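Local coordinates for protein membrane-bound protease PH1510 (Pyrococcus horikoshii, PDB 6M4B) that cleaves proteins, including a stomatin homologue in vitro, preferentially near hydrophobic or aromatic residues, as a membrane-bound serine protease, at residues D37-I42 and S66-I71; N8-A13 and T201-R206. The protein carries 1 engineered substitution. One frame throughout, in Å; residues are numbered along the deposited sequence.

Contact 1 (D37-I42 and S66-I71)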
ATOM      1  N   ASP A  37      16.198   9.301  16.597  1.00 64.51           N
ATOM      2  CA  ASP A  37      16.264  10.398  17.594  1.00 58.37           C
ATOM      3  C   ASP A  37      14.931  10.708  18.296  1.00 52.89           C
ATOM      4  O   ASP A  37      14.859  11.667  19.045  1.00 54.52           O
ATOM      5  CB  ASP A  37      16.875  11.676  16.996  1.00 58.53           C
ATOM      6  CG  ASP A  37      18.242  11.428  16.295  1.00 70.96           C
ATOM      7  OD1 ASP A  37      18.835  10.332  16.460  1.00 76.26           O
ATOM      8  OD2 ASP A  37      18.737  12.334  15.583  1.00 66.72           O
ATOM      9  N   ASN A  38      13.907   9.868  18.137  1.00 57.73           N
ATOM     10  CA  ASN A  38      12.561  10.124  18.721  1.00 60.36           C
ATOM     11  C   ASN A  38      12.031  11.528  18.423  1.00 52.63           C
ATOM     12  O   ASN A  38      11.410  12.176  19.303  1.00 47.25           O
ATOM     13  CB  ASN A  38      12.521   9.908  20.253  1.00 62.32           C
ATOM     14  CG  ASN A  38      12.929   8.515  20.657  1.00 78.38           C
ATOM     15  OD1 ASN A  38      13.963   8.314  21.299  1.00 82.28           O
ATOM     16  ND2 ASN A  38      12.139   7.531  20.252  1.00 88.28           N
ATOM     17  N   ALA A  39      12.238  11.978  17.195  1.00 46.57           N
ATOM     18  CA  ALA A  39      11.690  13.273  16.785  1.00 45.87           C
ATOM     19  C   ALA A  39      10.165  13.311  16.916  1.00 43.81           C
ATOM     20  O   ALA A  39       9.480  12.282  16.805  1.00 46.31           O
ATOM     21  CB  ALA A  39      12.100  13.609  15.373  1.00 46.68           C
ATOM     22  N   GLU A  40       9.663  14.514  17.150  1.00 40.56           N
ATOM     23  CA  GLU A  40       8.250  14.810  17.175  1.00 42.58           C
ATOM     24  C   GLU A  40       7.623  14.645  15.778  1.00 38.28           C
ATOM     25  O   GLU A  40       6.452  14.355  15.666  1.00 43.51           O
ATOM     26  CB  GLU A  40       8.065  16.249  17.679  1.00 42.61           C
ATOM     27  CG  GLU A  40       6.648  16.814  17.669  1.00 44.89           C
ATOM     28  CD  GLU A  40       5.714  16.078  18.573  1.00 48.30           C
ATOM     29  OE1 GLU A  40       4.482  16.226  18.421  1.00 51.88           O
ATOM     30  OE2 GLU A  40       6.206  15.307  19.418  1.00 47.66           O
ATOM     31  N   ALA A  41       8.408  14.923  14.744  1.00 40.93           N
ATOM     32  CA  ALA A  41       7.963  14.909  13.333  1.00 41.75           C
ATOM     33  C   ALA A  41       9.161  15.157  12.445  1.00 42.98           C
ATOM     34  O   ALA A  41      10.149  15.768  12.890  1.00 41.82           O
ATOM     35  CB  ALA A  41       6.886  15.968  13.045  1.00 36.12           C
ATOM     36  N   ILE A  42       9.057  14.720  11.189  1.00 38.29           N
ATOM     37  CA  ILE A  42      10.014  15.124  10.163  1.00 39.51           C
ATOM     38  C   ILE A  42       9.245  15.827   9.051  1.00 40.46           C
ATOM     39  O   ILE A  42       8.208  15.341   8.611  1.00 38.03           O
ATOM     40  CB  ILE A  42      10.852  13.944   9.641  1.00 40.93           C
ATOM     41  CG1 ILE A  42      11.890  14.451   8.622  1.00 40.53           C
ATOM     42  CG2 ILE A  42      10.003  12.831   9.062  1.00 43.51           C
ATOM     43  CD1 ILE A  42      12.807  13.361   8.139  1.00 43.66           C
ATOM     44  N   SER A  66       6.222   4.677   9.171  1.00 47.42           N
ATOM     45  CA  SER A  66       7.042   5.576   9.968  1.00 47.76           C
ATOM     46  C   SER A  66       6.590   5.583  11.403  1.00 43.18           C
ATOM     47  O   SER A  66       5.415   5.641  11.681  1.00 41.21           O
ATOM     48  CB  SER A  66       7.025   7.020   9.415  1.00 44.70           C
ATOM     49  OG  SER A  66       7.857   7.866  10.210  1.00 43.06           O
ATOM     50  N   LYS A  67       7.529   5.519  12.325  1.00 42.75           N
ATOM     51  CA  LYS A  67       7.173   5.595  13.744  1.00 45.55           C
ATOM     52  C   LYS A  67       6.972   7.017  14.200  1.00 41.48           C
ATOM     53  O   LYS A  67       6.559   7.214  15.318  1.00 46.08           O
ATOM     54  CB  LYS A  67       8.251   4.922  14.609  1.00 59.80           C
ATOM     55  CG  LYS A  67       8.303   3.416  14.366  1.00 67.95           C
ATOM     56  CD  LYS A  67       9.515   2.740  14.991  1.00 79.80           C
ATOM     57  CE  LYS A  67       9.545   1.257  14.610  1.00 87.14           C
ATOM     58  NZ  LYS A  67      10.874   0.642  14.838  1.00 82.92           N
ATOM     59  N   ILE A  68       7.291   8.004  13.353  1.00 44.30           N
ATOM     60  CA  ILE A  68       7.002   9.397  13.651  1.00 45.79           C
ATOM     61  C   ILE A  68       6.218  10.042  12.519  1.00 45.45           C
ATOM     62  O   ILE A  68       6.303   9.604  11.376  1.00 41.19           O
ATOM     63  CB  ILE A  68       8.286  10.209  13.903  1.00 50.53           C
ATOM     64  CG1 ILE A  68       9.109  10.322  12.642  1.00 46.78           C
ATOM     65  CG2 ILE A  68       9.102   9.557  15.032  1.00 50.74           C
ATOM     66  CD1 ILE A  68      10.307  11.214  12.809  1.00 54.51           C
ATOM     67  N   PRO A  69       5.457  11.093  12.836  1.00 42.78           N
ATOM     68  CA  PRO A  69       4.768  11.810  11.763  1.00 41.87           C
ATOM     69  C   PRO A  69       5.723  12.371  10.687  1.00 37.86           C
ATOM     70  O   PRO A  69       6.721  12.956  11.005  1.00 38.26           O
ATOM     71  CB  PRO A  69       4.056  12.946  12.516  1.00 42.28           C
ATOM     72  CG  PRO A  69       3.926  12.458  13.937  1.00 39.09           C
ATOM     73  CD  PRO A  69       5.113  11.613  14.187  1.00 38.36           C
ATOM     74  N   VAL A  70       5.389  12.135   9.426  1.00 36.96           N
ATOM     75  CA  VAL A  70       5.997  12.727   8.242  1.00 35.43           C
ATOM     76  C   VAL A  70       5.068  13.789   7.615  1.00 34.96           C
ATOM     77  O   VAL A  70       3.913  13.498   7.202  1.00 45.37           O
ATOM     78  CB  VAL A  70       6.268  11.663   7.163  1.00 36.68           C
ATOM     79  CG1 VAL A  70       7.073  12.263   5.996  1.00 37.42           C
ATOM     80  CG2 VAL A  70       6.998  10.495   7.776  1.00 40.82           C
ATOM     81  N   ILE A  71       5.568  14.999   7.508  1.00 32.94           N
ATOM     82  CA  ILE A  71       4.837  16.124   6.953  1.00 37.36           C
ATOM     83  C   ILE A  71       5.472  16.373   5.588  1.00 38.92           C
ATOM     84  O   ILE A  71       6.679  16.568   5.496  1.00 40.31           O
ATOM     85  CB  ILE A  71       4.922  17.354   7.864  1.00 35.63           C
ATOM     86  CG1 ILE A  71       4.275  17.017   9.210  1.00 40.01           C
ATOM     87  CG2 ILE A  71       4.210  18.534   7.221  1.00 37.70           C
ATOM     88  CD1 ILE A  71       4.426  18.083  10.261  1.00 39.98           C
TER
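Ile68 meets Ala39 and Ile42 where strands 41-47 and 70-74 begin to pair, in the beta-alpha-beta unit that runs through helix 53-64 in the ClpP/crotonase-like protease domain. Along 66-71, Ser66 shapes the approach to the strand: Ser66 OG donates to Ile68 O at 2.6 Å, in the carbonyl plane and on a lone pair, which holds the turn around Lys67 closed. Ile68 then points its side chain at the other segment. Ile68 CG1 sits between the backbone N and the carbonyl carbon (chi1 67°), and the extended branch carries Ile68 CD1 to Ala39 CB at 3.9 Å and to within 4.1 Å of the backbone N of Ile42. The CG2 branch instead lies against the carbonyl oxygen of Ala39. Ala34 of helix 21-36 packs on the same isoleucine; that helix closes in a Schellman motif with Asn38, at positive phi, as the C-prime residue, so the chain turns from helix end to strand within a few residues. Pro69 sets CD, and less closely CG, against Glu40 O, while its CB faces the CB of Ala41 at 4.2 Å. The carboxylate of Glu40 looks elsewhere, to the backbone N of Asn199. Ile42 N donates to Pro69 O at 2.9 Å, nearly in line with the C=O bond, and the CA of Ala41 also leans on this oxygen, a CA-H...O contact. Val70 pairs in parallel register with Ile42; the two side chains run alongside each other on one face of the sheet, CG2 to CG2 at 4.0 Å. Ile71 reaches the CB of Ala41 with its CD1, and its backbone N gives a nearly straight bond to Ile42 O, 2.9 Å long and 173° at the hydrogen.

Contact 2 (N8-A13 and T201-R206)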
ATOM      1  N   ASN A   8      11.939  18.428  22.110  1.00 48.50           N
ATOM      2  CA  ASN A   8      10.894  18.257  21.147  1.00 41.76           C
ATOM      3  C   ASN A   8      11.604  18.699  19.892  1.00 40.66           C
ATOM      4  O   ASN A   8      11.816  19.886  19.660  1.00 45.96           O
ATOM      5  CB  ASN A   8       9.731  19.184  21.543  1.00 48.91           C
ATOM      6  CG  ASN A   8       8.381  18.784  20.916  1.00 52.21           C
ATOM      7  OD1 ASN A   8       8.237  17.725  20.346  1.00 59.21           O
ATOM      8  ND2 ASN A   8       7.401  19.666  21.008  1.00 52.63           N
ATOM      9  N   ILE A   9      12.019  17.730  19.091  1.00 43.11           N
ATOM     10  CA  ILE A   9      12.784  18.000  17.894  1.00 45.50           C
ATOM     11  C   ILE A   9      11.941  17.760  16.626  1.00 48.59           C
ATOM     12  O   ILE A   9      11.321  16.697  16.472  1.00 51.33           O
ATOM     13  CB  ILE A   9      14.033  17.100  17.863  1.00 49.00           C
ATOM     14  CG1 ILE A   9      14.983  17.540  18.985  1.00 58.46           C
ATOM     15  CG2 ILE A   9      14.740  17.198  16.525  1.00 45.85           C
ATOM     16  CD1 ILE A   9      16.037  16.520  19.364  1.00 62.70           C
ATOM     17  N   VAL A  10      11.990  18.715  15.705  1.00 41.71           N
ATOM     18  CA  VAL A  10      11.486  18.514  14.369  1.00 47.92           C
ATOM     19  C   VAL A  10      12.643  18.576  13.371  1.00 44.32           C
ATOM     20  O   VAL A  10      13.360  19.569  13.293  1.00 43.97           O
ATOM     21  CB  VAL A  10      10.393  19.536  13.998  1.00 46.12           C
ATOM     22  CG1 VAL A  10       9.945  19.362  12.546  1.00 45.22           C
ATOM     23  CG2 VAL A  10       9.185  19.323  14.908  1.00 50.92           C
ATOM     24  N   TYR A  11      12.794  17.508  12.599  1.00 39.55           N
ATOM     25  CA  TYR A  11      13.766  17.505  11.507  1.00 42.39           C
ATOM     26  C   TYR A  11      13.130  18.044  10.245  1.00 44.59           C
ATOM     27  O   TYR A  11      11.909  17.977  10.075  1.00 46.56           O
ATOM     28  CB  TYR A  11      14.334  16.124  11.296  1.00 43.69           C
ATOM     29  CG  TYR A  11      15.319  15.732  12.395  1.00 51.78           C
ATOM     30  CD1 TYR A  11      16.635  16.205  12.374  1.00 55.00           C
ATOM     31  CD2 TYR A  11      14.937  14.905  13.442  1.00 53.40           C
ATOM     32  CE1 TYR A  11      17.536  15.841  13.345  1.00 58.11           C
ATOM     33  CE2 TYR A  11      15.837  14.530  14.426  1.00 65.16           C
ATOM     34  CZ  TYR A  11      17.133  14.998  14.373  1.00 61.84           C
ATOM     35  OH  TYR A  11      18.020  14.641  15.347  1.00 66.91           O
ATOM     36  N   VAL A  12      13.961  18.629   9.397  1.00 44.99           N
ATOM     37  CA  VAL A  12      13.566  19.165   8.102  1.00 45.29           C
ATOM     38  C   VAL A  12      14.577  18.612   7.087  1.00 51.37           C
ATOM     39  O   VAL A  12      15.773  18.735   7.314  1.00 51.26           O
ATOM     40  CB  VAL A  12      13.576  20.703   8.080  1.00 41.29           C
ATOM     41  CG1 VAL A  12      13.208  21.250   6.727  1.00 47.28           C
ATOM     42  CG2 VAL A  12      12.598  21.269   9.105  1.00 47.74           C
ATOM     43  N   ALA A  13      14.104  18.006   5.997  1.00 43.42           N
ATOM     44  CA  ALA A  13      14.968  17.646   4.897  1.00 42.20           C
ATOM     45  C   ALA A  13      14.377  18.124   3.600  1.00 44.40           C
ATOM     46  O   ALA A  13      13.218  18.531   3.538  1.00 49.44           O
ATOM     47  CB  ALA A  13      15.195  16.162   4.871  1.00 42.22           C
ATOM     48  N   THR A 201       4.441  23.621  19.980  1.00 34.63           N
ATOM     49  CA  THR A 201       4.469  24.875  20.701  1.00 39.59           C
ATOM     50  C   THR A 201       5.907  25.380  20.924  1.00 40.05           C
ATOM     51  O   THR A 201       6.207  26.505  20.598  1.00 43.58           O
ATOM     52  CB  THR A 201       3.724  24.684  22.003  1.00 41.64           C
ATOM     53  OG1 THR A 201       2.425  24.156  21.679  1.00 36.58           O
ATOM     54  CG2 THR A 201       3.626  26.037  22.782  1.00 43.06           C
ATOM     55  N   ASN A 202       6.791  24.517  21.404  1.00 43.39           N
ATOM     56  CA  ASN A 202       8.218  24.842  21.549  1.00 42.72           C
ATOM     57  C   ASN A 202       9.026  23.714  21.040  1.00 38.20           C
ATOM     58  O   ASN A 202       9.034  22.625  21.636  1.00 40.68           O
ATOM     59  CB  ASN A 202       8.555  25.078  23.013  1.00 40.19           C
ATOM     60  CG  ASN A 202       7.938  26.347  23.513  1.00 42.09           C
ATOM     61  OD1 ASN A 202       6.991  26.344  24.285  1.00 48.98           O
ATOM     62  ND2 ASN A 202       8.431  27.450  23.002  1.00 41.82           N
ATOM     63  N   VAL A 203       9.695  23.940  19.927  1.00 40.54           N
ATOM     64  CA  VAL A 203      10.326  22.849  19.208  1.00 43.28           C
ATOM     65  C   VAL A 203      11.682  23.277  18.674  1.00 42.80           C
ATOM     66  O   VAL A 203      11.881  24.428  18.420  1.00 46.68           O
ATOM     67  CB  VAL A 203       9.379  22.357  18.130  1.00 47.55           C
ATOM     68  CG1 VAL A 203       8.980  23.476  17.218  1.00 57.40           C
ATOM     69  CG2 VAL A 203      10.051  21.305  17.312  1.00 61.41           C
ATOM     70  N   GLU A 204      12.647  22.356  18.637  1.00 48.40           N
ATOM     71  CA  GLU A 204      13.963  22.638  18.071  1.00 49.77           C
ATOM     72  C   GLU A 204      14.003  22.142  16.662  1.00 46.83           C
ATOM     73  O   GLU A 204      13.976  20.956  16.434  1.00 48.18           O
ATOM     74  CB  GLU A 204      15.068  21.972  18.887  1.00 54.61           C
ATOM     75  CG  GLU A 204      15.191  22.585  20.280  1.00 67.70           C
ATOM     76  CD  GLU A 204      16.185  21.878  21.184  1.00 71.55           C
ATOM     77  OE1 GLU A 204      17.343  21.676  20.714  1.00 74.05           O
ATOM     78  OE2 GLU A 204      15.799  21.587  22.365  1.00 64.10           O
ATOM     79  N   VAL A 205      14.082  23.054  15.711  1.00 48.32           N
ATOM     80  CA  VAL A 205      14.160  22.684  14.310  1.00 49.45           C
ATOM     81  C   VAL A 205      15.602  22.291  13.997  1.00 52.41           C
ATOM     82  O   VAL A 205      16.486  23.036  14.304  1.00 63.07           O
ATOM     83  CB  VAL A 205      13.746  23.851  13.432  1.00 48.47           C
ATOM     84  CG1 VAL A 205      13.895  23.482  11.954  1.00 54.05           C
ATOM     85  CG2 VAL A 205      12.307  24.264  13.765  1.00 49.30           C
ATOM     86  N   ARG A 206      15.833  21.114  13.425  1.00 53.04           N
ATOM     87  CA  ARG A 206      17.174  20.700  12.947  1.00 54.29           C
ATOM     88  C   ARG A 206      17.131  20.278  11.479  1.00 49.97           C
ATOM     89  O   ARG A 206      16.241  19.552  11.080  1.00 54.47           O
ATOM     90  CB  ARG A 206      17.707  19.545  13.776  1.00 52.15           C
ATOM     91  CG  ARG A 206      17.915  19.869  15.238  1.00 55.43           C
ATOM     92  CD  ARG A 206      18.418  18.633  15.955  1.00 69.72           C
ATOM     93  NE  ARG A 206      18.780  18.905  17.351  1.00 80.41           N
ATOM     94  CZ  ARG A 206      19.049  17.968  18.255  1.00 79.68           C
ATOM     95  NH1 ARG A 206      19.351  18.325  19.496  1.00 80.69           N
ATOM     96  NH2 ARG A 206      19.007  16.675  17.934  1.00 73.45           N
TER
HETATM   97  O   HOH W   1       6.146  22.144  22.628  1.00 46.18           O
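Asn8 to Tyr11 run parallel to Val203 to Arg206, the axes of strands 9-13 and 204-206 being 4.8 Å apart and inclined at 26°. Backbone bonds alternate between the strands: Glu204 N to Asn8 O at 2.8 Å, Val10 N to Glu204 O, Arg206 N to Val10 O, and Val12 N to Arg206 O. At the N-terminal end of the pair Asn8 ND2 bonds Asn199 O and reaches Asn202 O only weakly, while a water accepts from Asn8 ND2 and Asn202 N. On one face, Val10 and Val203 cross obliquely, their CG2 methyls modelled so close that the spacing is doubtful, and Val12 CG2 meets Val205 CG1 at 3.8 Å; Leu179 of helix 175-182 packs on both Val203 and Val205. On the other face Arg206, extended from CG to NE, runs beside the Tyr11 ring, ring and guanidinium planes 68° apart. Ile9 CD1 lies over one guanidinium face, 3.3 Å from Arg206 NH2, and Tyr11 OH sits at the guanidinium's edge, accepting a weak bond from Arg206 NH2 at 3.4 Å; the same hydroxyl bonds Asp37 OD2 weakly. With an alanine at Tyr11, the stem of Arg206 would probably lose its aromatic neighbour and NH2 its weak acceptor, leaving the guanidinium less fixed and Asp37 OD2 without this partner. The pair thus adds an outermost strand to this chain's parallel ClpP/crotonase-like sheet.

In the fold
Contacts 1 and 2 lie about 10 Å apart, centre to centre, in one six-stranded parallel sheet, where strand 41-47 is flanked by 70-74 and by 9-16, which in turn carries the edge strand 204-207. Along the chain, contact 1 falls entirely between the two segments of contact 2: the chain runs strands 9-16, 41-47 and 70-74 in turn, and strand 204-207 comes back last to lie beside 9-16. The two contacts touch directly, Glu40 N lying 2.8 Å from Ile9 O. Together with this Glu40-Ile9 link they span four strands that are neighbours in the sheet, away from the substrate-binding residues and the nucleophile position, replaced here by an engineered alanine.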